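Local coordinates for protein xylulose kinase (Bifidobacterium adolescentis ATCC 15703, PDB 3I8B) that probably catalyses the ATP-dependent phosphorylation of D-xylulose to D-xylulose 5-phosphate, as a member of the FGGY kinase family, at residues 73-78 / 89-93; 141-145 / 201-205; 408-412 / 444-449; 451-457 / 485-491. One frame throughout, in Å; residues are numbered along the deposited sequence.

Contact 1: 73-78 / 89-93; sequences QQHGMV and DAMLW
Asp89 meets the other segment through its backbone: its carbonyl O lies 3.9 Å from the CE methyl of Met77. Ala90 follows, its CA 3.2 Å from Met77 O in a CA-H...O contact, its small methyl close to that oxygen and at the limit of contact with Val78 CG2. Met91 O is the acceptor of the contact, taking a nearly straight bond from Met77 N (3.1 Å, 166°) and a further CA-H from Gly76. Met91 and Met77, both selenomethionines, run side by side; with CG anti to its backbone N (chi1 175°), Met77 bends at chi3 and sets CE 4.0 Å from Met91 CG. Segment 73-78 follows strand 65-72 of the actin-like ATPase fold of FGGY kinases, and its Gln74 and His75 are predicted to bind the substrate. Leu92 crosses the Gln73 side chain, CD1 3.7 Å from OE1, and its CD2 would press on any side chain at Gly76. At Trp93, Gln73 OE1 lies in plane at the indole edge, amide and ring turned 69° apart. Trp93 N donates to a water 2.9 Å away, which donates to Gln73 OE1 and Gln74 O, while the Thr14 hydroxyl bonds to both Gln73 OE1 and Trp93 NE1.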
loop_
_atom_site.group_PDB
_atom_site.type_symbol
_atom_site.label_atom_id
_atom_site.label_comp_id
_atom_site.label_asym_id
_atom_site.label_seq_id
_atom_site.Cartn_x
_atom_site.Cartn_y
_atom_site.Cartn_z
ATOM N N GLN A 73 5.975 -4.387 -3.180
ATOM C CA GLN A 73 4.744 -3.879 -3.787
ATOM C C GLN A 73 3.596 -4.806 -3.354
ATOM O O GLN A 73 3.750 -6.024 -3.363
ATOM C CB GLN A 73 4.868 -3.831 -5.316
ATOM C CG GLN A 73 5.463 -5.087 -5.943
ATOM C CD GLN A 73 5.407 -5.060 -7.464
ATOM O OE1 GLN A 73 4.412 -4.630 -8.048
ATOM N NE2 GLN A 73 6.477 -5.516 -8.112
ATOM N N GLN A 74 2.458 -4.231 -2.962
ATOM C CA GLN A 74 1.353 -5.022 -2.420
ATOM C C GLN A 74 0.615 -5.837 -3.483
ATOM O O GLN A 74 0.754 -5.569 -4.676
ATOM C CB GLN A 74 0.371 -4.131 -1.649
ATOM C CG GLN A 74 0.985 -3.401 -0.439
ATOM C CD GLN A 74 -0.050 -2.982 0.605
ATOM O OE1 GLN A 74 -0.831 -3.808 1.117
ATOM N NE2 GLN A 74 -0.050 -1.700 0.941
ATOM N N HIS A 75 -0.128 -6.855 -3.038
ATOM C CA HIS A 75 -1.175 -7.514 -3.842
ATOM C C HIS A 75 -0.695 -8.467 -4.947
ATOM O O HIS A 75 -1.364 -9.454 -5.246
ATOM C CB HIS A 75 -2.135 -6.461 -4.443
ATOM C CG HIS A 75 -2.584 -5.423 -3.459
ATOM N ND1 HIS A 75 -2.319 -4.077 -3.614
ATOM C CD2 HIS A 75 -3.273 -5.534 -2.298
ATOM C CE1 HIS A 75 -2.836 -3.403 -2.601
ATOM N NE2 HIS A 75 -3.409 -4.267 -1.782
ATOM N N GLY A 76 0.455 -8.174 -5.553
ATOM C CA GLY A 76 0.917 -8.955 -6.685
ATOM C C GLY A 76 0.734 -10.452 -6.498
ATOM O O GLY A 76 1.233 -11.050 -5.525
HETATM N N MSE A 77 0.044 -11.081 -7.446
HETATM C CA MSE A 77 -0.241 -12.512 -7.360
HETATM C C MSE A 77 0.890 -13.365 -7.941
HETATM O O MSE A 77 1.111 -13.354 -9.154
HETATM C CB MSE A 77 -1.547 -12.851 -8.102
HETATM C CG MSE A 77 -1.845 -14.347 -8.161
HETATM SE SE MSE A 77 -2.942 -14.928 -9.717
HETATM C CE MSE A 77 -1.610 -14.648 -11.156
ATOM N N VAL A 78 1.585 -14.105 -7.076
ATOM C CA VAL A 78 2.553 -15.112 -7.512
ATOM C C VAL A 78 1.996 -16.523 -7.276
ATOM O O VAL A 78 1.806 -16.955 -6.128
ATOM C CB VAL A 78 3.912 -14.993 -6.774
ATOM C CG1 VAL A 78 4.912 -16.048 -7.289
ATOM C CG2 VAL A 78 4.497 -13.589 -6.928
ATOM N N ASP A 89 2.723 -15.248 -15.483
ATOM C CA ASP A 89 3.208 -13.958 -14.983
ATOM C C ASP A 89 2.474 -13.433 -13.750
ATOM O O ASP A 89 1.275 -13.609 -13.601
ATOM C CB ASP A 89 3.168 -12.898 -16.085
ATOM C CG ASP A 89 4.367 -12.974 -17.011
ATOM O OD1 ASP A 89 5.125 -13.962 -16.951
ATOM O OD2 ASP A 89 4.541 -12.035 -17.801
ATOM N N ALA A 90 3.216 -12.785 -12.858
ATOM C CA ALA A 90 2.594 -12.162 -11.717
ATOM C C ALA A 90 1.758 -11.014 -12.220
ATOM O O ALA A 90 2.187 -10.271 -13.109
ATOM C CB ALA A 90 3.651 -11.674 -10.713
HETATM N N MSE A 91 0.558 -10.877 -11.665
HETATM C CA MSE A 91 -0.315 -9.761 -12.017
HETATM C C MSE A 91 -0.326 -8.783 -10.864
HETATM O O MSE A 91 -0.649 -9.146 -9.728
HETATM C CB MSE A 91 -1.727 -10.260 -12.318
HETATM C CG MSE A 91 -1.736 -11.361 -13.368
HETATM SE SE MSE A 91 -3.518 -12.141 -13.581
HETATM C CE MSE A 91 -4.411 -10.580 -14.399
ATOM N N LEU A 92 0.021 -7.541 -11.171
ATOM C CA LEU A 92 0.428 -6.575 -10.168
ATOM C C LEU A 92 -0.691 -5.641 -9.724
ATOM O O LEU A 92 -1.796 -5.645 -10.303
ATOM C CB LEU A 92 1.628 -5.775 -10.698
ATOM C CG LEU A 92 2.807 -6.629 -11.180
ATOM C CD1 LEU A 92 4.040 -5.749 -11.515
ATOM C CD2 LEU A 92 3.159 -7.697 -10.133
ATOM N N TRP A 93 -0.401 -4.841 -8.699
ATOM C CA TRP A 93 -1.388 -3.925 -8.126
ATOM C C TRP A 93 -2.028 -3.021 -9.188
ATOM O O TRP A 93 -3.187 -2.612 -9.050
ATOM C CB TRP A 93 -0.752 -3.048 -7.044
ATOM C CG TRP A 93 0.259 -2.085 -7.615
ATOM C CD1 TRP A 93 1.553 -2.359 -7.934
ATOM C CD2 TRP A 93 0.041 -0.707 -7.964
ATOM N NE1 TRP A 93 2.162 -1.237 -8.448
ATOM C CE2 TRP A 93 1.260 -0.209 -8.477
ATOM C CE3 TRP A 93 -1.059 0.156 -7.880
ATOM C CZ2 TRP A 93 1.413 1.118 -8.908
ATOM C CZ3 TRP A 93 -0.908 1.480 -8.319
ATOM C CH2 TRP A 93 0.321 1.943 -8.825
HETATM O O HOH W 1 1.929 -5.571 -7.224
#

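Contact 2: 141-145 / 201-205; sequences SYTLT and GTIYY
The CA atoms of Thr143 and Thr202 lie 4.6 Å apart, and Leu144 N donates to Thr202 O in its carbonyl plane (3.0 Å, 156°), giving this N-H of the first turn an acceptor outside the helix. Tyr142 is the N-cap, and its carbonyl O is gripped twice by Thr145, through N and through OG1 at 2.7 Å. The Tyr142 side chain crosses Ile203 at about a right angle, CD2 only 3.3 Å from CG2; Ile203 CG1 meanwhile packs on Leu144 CB. Helix 143-153 thus begins against a turn of the N-terminal FGGY domain, next to the predicted substrate site, where the Tyr142 ring meets that of His75 and its hydroxyl bonds to Ser315. In the turn, Thr202 OG1 accepts from Tyr204 N at 3.1 Å, making an ST turn, and donates to Ala199 O. Threonine suits the place because its hydroxyl accepts and donates at once; its CB sits 3.4 Å above the centre of the Tyr204 ring. Leu144 sets CG anti to its backbone N (chi1 -174°), which carries CD1 to that ring's edge, 3.8 Å from Tyr204 CD2. The Thr143 methyl CG2 touches Tyr204 OH, while the Thr143 hydroxyl bonds to His75 O.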
loop_
_atom_site.group_PDB
_atom_site.type_symbol
_atom_site.label_atom_id
_atom_site.label_comp_id
_atom_site.label_asym_id
_atom_site.label_seq_id
_atom_site.Cartn_x
_atom_site.Cartn_y
_atom_site.Cartn_z
ATOM N N SER A 141 -6.880 -4.243 -7.883
ATOM C CA SER A 141 -5.553 -4.396 -7.281
ATOM C C SER A 141 -5.390 -5.713 -6.550
ATOM O O SER A 141 -4.326 -6.331 -6.601
ATOM C CB SER A 141 -5.259 -3.260 -6.294
ATOM O OG SER A 141 -5.005 -2.053 -6.979
ATOM N N TYR A 142 -6.446 -6.124 -5.853
ATOM C CA TYR A 142 -6.346 -7.176 -4.854
ATOM C C TYR A 142 -6.111 -8.590 -5.379
ATOM O O TYR A 142 -6.614 -8.980 -6.434
ATOM C CB TYR A 142 -7.545 -7.134 -3.908
ATOM C CG TYR A 142 -7.731 -5.792 -3.244
ATOM C CD1 TYR A 142 -6.676 -4.882 -3.154
ATOM C CD2 TYR A 142 -8.956 -5.433 -2.692
ATOM C CE1 TYR A 142 -6.846 -3.648 -2.543
ATOM C CE2 TYR A 142 -9.131 -4.217 -2.077
ATOM C CZ TYR A 142 -8.075 -3.327 -2.001
ATOM O OH TYR A 142 -8.265 -2.111 -1.380
ATOM N N THR A 143 -5.318 -9.346 -4.615
ATOM C CA THR A 143 -4.817 -10.642 -5.033
ATOM C C THR A 143 -5.938 -11.604 -5.437
ATOM O O THR A 143 -5.841 -12.276 -6.459
ATOM C CB THR A 143 -3.968 -11.307 -3.909
ATOM O OG1 THR A 143 -3.133 -10.318 -3.284
ATOM C CG2 THR A 143 -3.105 -12.432 -4.485
ATOM N N LEU A 144 -6.974 -11.696 -4.613
ATOM C CA LEU A 144 -8.083 -12.602 -4.911
ATOM C C LEU A 144 -8.652 -12.344 -6.308
ATOM O O LEU A 144 -9.045 -13.277 -7.002
ATOM C CB LEU A 144 -9.200 -12.478 -3.872
ATOM C CG LEU A 144 -10.350 -13.485 -4.017
ATOM C CD1 LEU A 144 -9.835 -14.930 -3.891
ATOM C CD2 LEU A 144 -11.430 -13.216 -2.974
ATOM N N THR A 145 -8.692 -11.081 -6.725
ATOM C CA THR A 145 -9.276 -10.757 -8.032
ATOM C C THR A 145 -8.417 -11.316 -9.160
ATOM O O THR A 145 -8.943 -11.734 -10.192
ATOM C CB THR A 145 -9.525 -9.250 -8.232
ATOM O OG1 THR A 145 -8.295 -8.593 -8.571
ATOM C CG2 THR A 145 -10.111 -8.638 -6.960
ATOM N N GLY A 201 -3.728 -7.464 2.292
ATOM C CA GLY A 201 -3.992 -6.928 0.972
ATOM C C GLY A 201 -4.463 -7.953 -0.044
ATOM O O GLY A 201 -4.599 -7.622 -1.213
ATOM N N THR A 202 -4.723 -9.186 0.398
ATOM C CA THR A 202 -5.168 -10.257 -0.501
ATOM C C THR A 202 -6.694 -10.304 -0.716
ATOM O O THR A 202 -7.167 -10.799 -1.746
ATOM C CB THR A 202 -4.727 -11.640 0.022
ATOM O OG1 THR A 202 -5.310 -11.874 1.313
ATOM C CG2 THR A 202 -3.205 -11.711 0.130
ATOM N N ILE A 203 -7.429 -9.759 0.256
ATOM C CA ILE A 203 -8.869 -10.002 0.487
ATOM C C ILE A 203 -9.298 -11.480 0.576
ATOM O O ILE A 203 -10.459 -11.824 0.305
ATOM C CB ILE A 203 -9.825 -9.139 -0.403
ATOM C CG1 ILE A 203 -9.856 -9.624 -1.853
ATOM C CG2 ILE A 203 -9.475 -7.664 -0.274
ATOM C CD1 ILE A 203 -11.016 -9.016 -2.672
ATOM N N TYR A 204 -8.349 -12.341 0.958
ATOM C CA TYR A 204 -8.657 -13.677 1.481
ATOM C C TYR A 204 -7.988 -13.925 2.830
ATOM O O TYR A 204 -7.787 -15.074 3.246
ATOM C CB TYR A 204 -8.342 -14.813 0.499
ATOM C CG TYR A 204 -6.981 -14.799 -0.160
ATOM C CD1 TYR A 204 -5.838 -15.144 0.553
ATOM C CD2 TYR A 204 -6.846 -14.506 -1.520
ATOM C CE1 TYR A 204 -4.587 -15.161 -0.045
ATOM C CE2 TYR A 204 -5.590 -14.528 -2.139
ATOM C CZ TYR A 204 -4.461 -14.860 -1.383
ATOM O OH TYR A 204 -3.206 -14.882 -1.965
ATOM N N TYR A 205 -7.666 -12.834 3.513
ATOM C CA TYR A 205 -7.117 -12.912 4.872
ATOM C C TYR A 205 -7.771 -11.879 5.778
ATOM O O TYR A 205 -7.972 -10.730 5.384
ATOM C CB TYR A 205 -5.602 -12.710 4.854
ATOM C CG TYR A 205 -4.966 -12.616 6.227
ATOM C CD1 TYR A 205 -4.699 -13.758 6.973
ATOM C CD2 TYR A 205 -4.641 -11.384 6.779
ATOM C CE1 TYR A 205 -4.114 -13.670 8.251
ATOM C CE2 TYR A 205 -4.061 -11.285 8.037
ATOM C CZ TYR A 205 -3.797 -12.424 8.770
ATOM O OH TYR A 205 -3.209 -12.309 10.026
#

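Contact 3: 408-412 / 444-449; sequences LCSQR and APSILG
Arg412 starts with CG anti to its backbone N (chi1 161°) and then bends at chi2 and chi3, which folds its guanidinium onto the C-terminal end of helix 438-448. There two of its nitrogens grip one oxygen side-on: NE donates to Ile447 O at 3.0 Å, in the carbonyl plane but bent (143°), and NH2 donates to Ile447 O at 3.2 Å from above that plane. Carbonyls at the C-terminal end of a helix tend to carry partial negative charge, which may be why a cation is placed here. Its charge is met outside the two segments, NH1 forming a salt bridge with Glu416 and NH2 one with Glu496. With a leucine here, Ile447 O would probably lose both donors, and the two glutamates the cation they share. Gly449, with positive phi, ends the helix where a CB would jam against the preceding carbonyl O. Ile447 is wedged against the start of segment 408-412, its CG1 3.3 Å from Leu408 CB, tighter than usual, while Leu408 CD1 covers the small Ala444 CB at 4.0 Å. Leu448 CD2 packs against Leu408 O. The two helix segments, both of the C-terminal FGGY domain, cross at -48°, their axes 9.3 Å apart. Helix 496-506 borders the pair, Val498 and Tyr502 touching Cys409 and Tyr499 touching Arg412, and strand 288-293 sends Ile291 against both Gln411 and Leu448.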
loop_
_atom_site.group_PDB
_atom_site.type_symbol
_atom_site.label_atom_id
_atom_site.label_comp_id
_atom_site.label_asym_id
_atom_site.label_seq_id
_atom_site.Cartn_x
_atom_site.Cartn_y
_atom_site.Cartn_z
ATOM N N LEU A 408 -6.097 20.106 -1.576
ATOM C CA LEU A 408 -5.898 19.965 -0.131
ATOM C C LEU A 408 -7.142 19.521 0.616
ATOM O O LEU A 408 -7.049 18.737 1.554
ATOM C CB LEU A 408 -5.380 21.268 0.478
ATOM C CG LEU A 408 -3.879 21.512 0.317
ATOM C CD1 LEU A 408 -3.080 20.433 1.028
ATOM C CD2 LEU A 408 -3.516 21.550 -1.148
ATOM N N CYS A 409 -8.304 20.034 0.200
ATOM C CA CYS A 409 -9.580 19.686 0.820
ATOM C C CYS A 409 -9.938 18.209 0.676
ATOM O O CYS A 409 -10.521 17.623 1.585
ATOM C CB CYS A 409 -10.713 20.554 0.256
ATOM S SG CYS A 409 -10.794 22.205 1.010
ATOM N N SER A 410 -9.619 17.628 -0.479
ATOM C CA SER A 410 -9.834 16.208 -0.704
ATOM C C SER A 410 -9.011 15.396 0.295
ATOM O O SER A 410 -9.515 14.455 0.899
ATOM C CB SER A 410 -9.433 15.824 -2.132
ATOM O OG SER A 410 -9.431 14.415 -2.291
ATOM N N GLN A 411 -7.745 15.764 0.467
ATOM C CA GLN A 411 -6.889 15.069 1.423
ATOM C C GLN A 411 -7.435 15.231 2.850
ATOM O O GLN A 411 -7.410 14.287 3.641
ATOM C CB GLN A 411 -5.440 15.561 1.326
ATOM C CG GLN A 411 -4.740 15.214 0.011
ATOM C CD GLN A 411 -4.903 13.745 -0.382
ATOM O OE1 GLN A 411 -4.911 12.861 0.469
ATOM N NE2 GLN A 411 -5.029 13.488 -1.674
ATOM N N ARG A 412 -7.954 16.412 3.174
ATOM C CA ARG A 412 -8.607 16.591 4.466
ATOM C C ARG A 412 -9.811 15.677 4.577
ATOM O O ARG A 412 -10.014 15.040 5.606
ATOM C CB ARG A 412 -9.065 18.027 4.682
ATOM C CG ARG A 412 -10.128 18.132 5.762
ATOM C CD ARG A 412 -9.542 17.985 7.159
ATOM N NE ARG A 412 -9.255 19.311 7.673
ATOM C CZ ARG A 412 -9.947 19.910 8.633
ATOM N NH1 ARG A 412 -10.943 19.279 9.231
ATOM N NH2 ARG A 412 -9.621 21.138 9.006
ATOM N N ALA A 444 -1.185 23.850 3.284
ATOM C CA ALA A 444 -1.545 22.595 3.967
ATOM C C ALA A 444 -2.003 22.746 5.429
ATOM O O ALA A 444 -3.072 22.253 5.797
ATOM C CB ALA A 444 -0.423 21.578 3.860
ATOM N N PRO A 445 -1.208 23.431 6.265
ATOM C CA PRO A 445 -1.584 23.493 7.687
ATOM C C PRO A 445 -2.943 24.132 7.880
ATOM O O PRO A 445 -3.761 23.641 8.660
ATOM C CB PRO A 445 -0.499 24.385 8.306
ATOM C CG PRO A 445 0.660 24.292 7.359
ATOM C CD PRO A 445 0.038 24.165 5.988
ATOM N N SER A 446 -3.157 25.236 7.168
ATOM C CA SER A 446 -4.412 25.981 7.178
ATOM C C SER A 446 -5.628 25.089 6.915
ATOM O O SER A 446 -6.583 25.063 7.701
ATOM C CB SER A 446 -4.349 27.101 6.123
ATOM O OG SER A 446 -5.627 27.596 5.789
ATOM N N ILE A 447 -5.603 24.366 5.802
ATOM C CA ILE A 447 -6.793 23.627 5.421
ATOM C C ILE A 447 -6.834 22.197 6.009
ATOM O O ILE A 447 -7.907 21.689 6.327
ATOM C CB ILE A 447 -7.118 23.746 3.878
ATOM C CG1 ILE A 447 -6.987 22.420 3.147
ATOM C CG2 ILE A 447 -6.357 24.908 3.201
ATOM C CD1 ILE A 447 -8.282 21.681 3.145
ATOM N N LEU A 448 -5.677 21.567 6.202
ATOM C CA LEU A 448 -5.656 20.251 6.857
ATOM C C LEU A 448 -6.019 20.380 8.335
ATOM O O LEU A 448 -6.559 19.455 8.942
ATOM C CB LEU A 448 -4.310 19.552 6.692
ATOM C CG LEU A 448 -3.925 19.193 5.260
ATOM C CD1 LEU A 448 -2.628 18.414 5.248
ATOM C CD2 LEU A 448 -5.038 18.394 4.601
ATOM N N GLY A 449 -5.725 21.541 8.904
ATOM C CA GLY A 449 -6.168 21.866 10.249
ATOM C C GLY A 449 -5.168 21.578 11.351
ATOM O O GLY A 449 -5.545 21.549 12.518
#

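Contact 4: 451-457 / 485-491; sequences DVTRPAT and TIDGVET
The Arg454 guanidinium has Gly488 N over one face, 4.0 Å above its plane, and Glu490 OE2 at its edge. A bend at chi3 (-60°) brings NE to that oxygen for a salt bridge (NE to OE2 2.8 Å, although the place of OE2 is less sure), the carboxylate being turned 36° from the guanidinium. Asp487 lies across the arginine, and a water accepting from NH1 at 3.0 Å donates weakly to Asp487 OD2. A leucine in place of Arg454 would probably leave Glu490 without its charge partner and take the flat group away from Gly488 N. Strand 486-490, one edge of the seven-stranded mixed sheet, runs antiparallel to 452-455 and carries a classic beta bulge: Asp487 and Gly488 both face Arg454, whose O takes Asp487 N at 2.7 Å and Gly488 N only weakly. A CB on Gly488 would clash with Arg454 NH2 as it lies, so glycine suits. Beyond the bulge Ala456 N donates to Thr485 O (2.9 Å); before it, Val452 and Glu490 form a hydrogen-bonded pair (Val452 N to Glu490 O 2.9 Å). On the other face from Arg454, branched Thr453 pairs with Val489 and sets CG2 3.8 Å from Ile486 CG2.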
loop_
_atom_site.group_PDB
_atom_site.type_symbol
_atom_site.label_atom_id
_atom_site.label_comp_id
_atom_site.label_asym_id
_atom_site.label_seq_id
_atom_site.Cartn_x
_atom_site.Cartn_y
_atom_site.Cartn_z
ATOM N N ASP A 451 -0.438 21.315 12.134
ATOM C CA ASP A 451 0.939 21.298 11.673
ATOM C C ASP A 451 1.126 20.184 10.650
ATOM O O ASP A 451 0.519 19.119 10.760
ATOM C CB ASP A 451 1.878 21.038 12.853
ATOM C CG ASP A 451 2.046 22.248 13.750
ATOM O OD1 ASP A 451 1.323 23.251 13.558
ATOM O OD2 ASP A 451 2.917 22.194 14.644
ATOM N N VAL A 452 1.969 20.435 9.659
ATOM C CA VAL A 452 2.293 19.432 8.663
ATOM C C VAL A 452 3.791 19.237 8.637
ATOM O O VAL A 452 4.540 20.125 8.210
ATOM C CB VAL A 452 1.803 19.830 7.256
ATOM C CG1 VAL A 452 2.103 18.714 6.250
ATOM C CG2 VAL A 452 0.323 20.123 7.293
ATOM N N THR A 453 4.223 18.077 9.126
ATOM C CA THR A 453 5.628 17.717 9.134
ATOM C C THR A 453 6.090 17.204 7.772
ATOM O O THR A 453 5.412 16.389 7.133
ATOM C CB THR A 453 5.913 16.646 10.213
ATOM O OG1 THR A 453 5.705 17.212 11.514
ATOM C CG2 THR A 453 7.331 16.134 10.098
ATOM N N ARG A 454 7.251 17.686 7.331
ATOM C CA ARG A 454 7.847 17.224 6.079
ATOM C C ARG A 454 9.134 16.449 6.347
ATOM O O ARG A 454 10.203 17.047 6.514
ATOM C CB ARG A 454 8.128 18.395 5.132
ATOM C CG ARG A 454 6.894 18.967 4.459
ATOM C CD ARG A 454 7.266 20.004 3.423
ATOM N NE ARG A 454 8.004 21.109 4.021
ATOM C CZ ARG A 454 9.304 21.322 3.839
ATOM N NH1 ARG A 454 10.010 20.515 3.056
ATOM N NH2 ARG A 454 9.897 22.351 4.434
ATOM N N PRO A 455 9.032 15.111 6.391
ATOM C CA PRO A 455 10.215 14.261 6.563
ATOM C C PRO A 455 11.138 14.419 5.370
ATOM O O PRO A 455 10.646 14.539 4.255
ATOM C CB PRO A 455 9.629 12.840 6.578
ATOM C CG PRO A 455 8.171 13.017 6.929
ATOM C CD PRO A 455 7.787 14.325 6.294
ATOM N N ALA A 456 12.448 14.424 5.588
ATOM C CA ALA A 456 13.377 14.497 4.470
ATOM C C ALA A 456 13.133 13.335 3.509
ATOM O O ALA A 456 12.867 12.207 3.930
ATOM C CB ALA A 456 14.811 14.493 4.963
ATOM N N THR A 457 13.203 13.619 2.216
ATOM C CA THR A 457 13.036 12.589 1.200
ATOM C C THR A 457 14.101 11.499 1.404
ATOM O O THR A 457 15.277 11.800 1.637
ATOM C CB THR A 457 13.112 13.192 -0.222
ATOM O OG1 THR A 457 13.109 12.141 -1.196
ATOM C CG2 THR A 457 14.372 14.009 -0.390
ATOM N N THR A 485 15.184 12.201 10.000
ATOM C CA THR A 485 15.494 13.528 9.479
ATOM C C THR A 485 14.226 14.234 8.978
ATOM O O THR A 485 13.459 13.681 8.183
ATOM C CB THR A 485 16.567 13.475 8.370
ATOM O OG1 THR A 485 17.761 12.884 8.892
ATOM C CG2 THR A 485 16.900 14.876 7.871
ATOM N N ILE A 486 14.012 15.452 9.472
ATOM C CA ILE A 486 12.866 16.273 9.090
ATOM C C ILE A 486 13.343 17.496 8.305
ATOM O O ILE A 486 14.218 18.234 8.768
ATOM C CB ILE A 486 12.088 16.752 10.341
ATOM C CG1 ILE A 486 11.717 15.568 11.237
ATOM C CG2 ILE A 486 10.853 17.525 9.943
ATOM C CD1 ILE A 486 10.809 14.572 10.573
ATOM N N ASP A 487 12.778 17.704 7.115
ATOM C CA ASP A 487 13.080 18.891 6.305
ATOM C C ASP A 487 12.479 20.154 6.908
ATOM O O ASP A 487 13.087 21.223 6.858
ATOM C CB ASP A 487 12.562 18.727 4.874
ATOM C CG ASP A 487 13.610 18.172 3.929
ATOM O OD1 ASP A 487 14.812 18.399 4.177
ATOM O OD2 ASP A 487 13.227 17.526 2.928
ATOM N N GLY A 488 11.278 20.038 7.463
ATOM C CA GLY A 488 10.602 21.185 8.034
ATOM C C GLY A 488 9.210 20.871 8.545
ATOM O O GLY A 488 8.668 19.797 8.279
ATOM N N VAL A 489 8.647 21.809 9.305
ATOM C CA VAL A 489 7.278 21.706 9.797
ATOM C C VAL A 489 6.497 22.946 9.343
ATOM O O VAL A 489 6.891 24.079 9.638
ATOM C CB VAL A 489 7.228 21.615 11.340
ATOM C CG1 VAL A 489 5.789 21.455 11.812
ATOM C CG2 VAL A 489 8.102 20.463 11.857
ATOM N N GLU A 490 5.407 22.736 8.606
ATOM C CA GLU A 490 4.568 23.852 8.161
ATOM C C GLU A 490 3.472 24.153 9.173
ATOM O O GLU A 490 2.706 23.268 9.580
ATOM C CB GLU A 490 3.944 23.574 6.788
ATOM C CG GLU A 490 4.907 23.023 5.753
ATOM C CD GLU A 490 5.894 24.051 5.233
ATOM O OE1 GLU A 490 5.662 25.267 5.406
ATOM O OE2 GLU A 490 6.904 23.637 4.630
ATOM N N THR A 491 3.392 25.408 9.584
ATOM C CA THR A 491 2.365 25.816 10.521
ATOM C C THR A 491 1.536 26.910 9.884
ATOM O O THR A 491 2.030 27.666 9.052
ATOM C CB THR A 491 2.968 26.329 11.842
ATOM O OG1 THR A 491 3.674 27.551 11.599
ATOM C CG2 THR A 491 3.928 25.293 12.427
HETATM O O HOH W 2 9.899 17.717 1.945
#

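The four contacts follow one another along the chain, so none nests in or crosses another. Contact 1 closes a short loop of ten residues after strand 65-72, whereas contact 2 spans 55 residues, bringing the start of helix 143-153 back to the turn at 201-205. These two touch: His75 O probably bonds to Thr143 OG1 and Trp93 O to Ser141 OG, beside the predicted substrate site of the N-terminal domain. Across the centre of the chain, about 33 Å from contact 1 between centres, contact 3 closes 31 residues and ties helix 396-420 to helix 438-448. Contact 4, closing 27, adds the edge strand 486-490 to strand 452-455, and Pro445 and Ala444 of contact 3 pack on its residues.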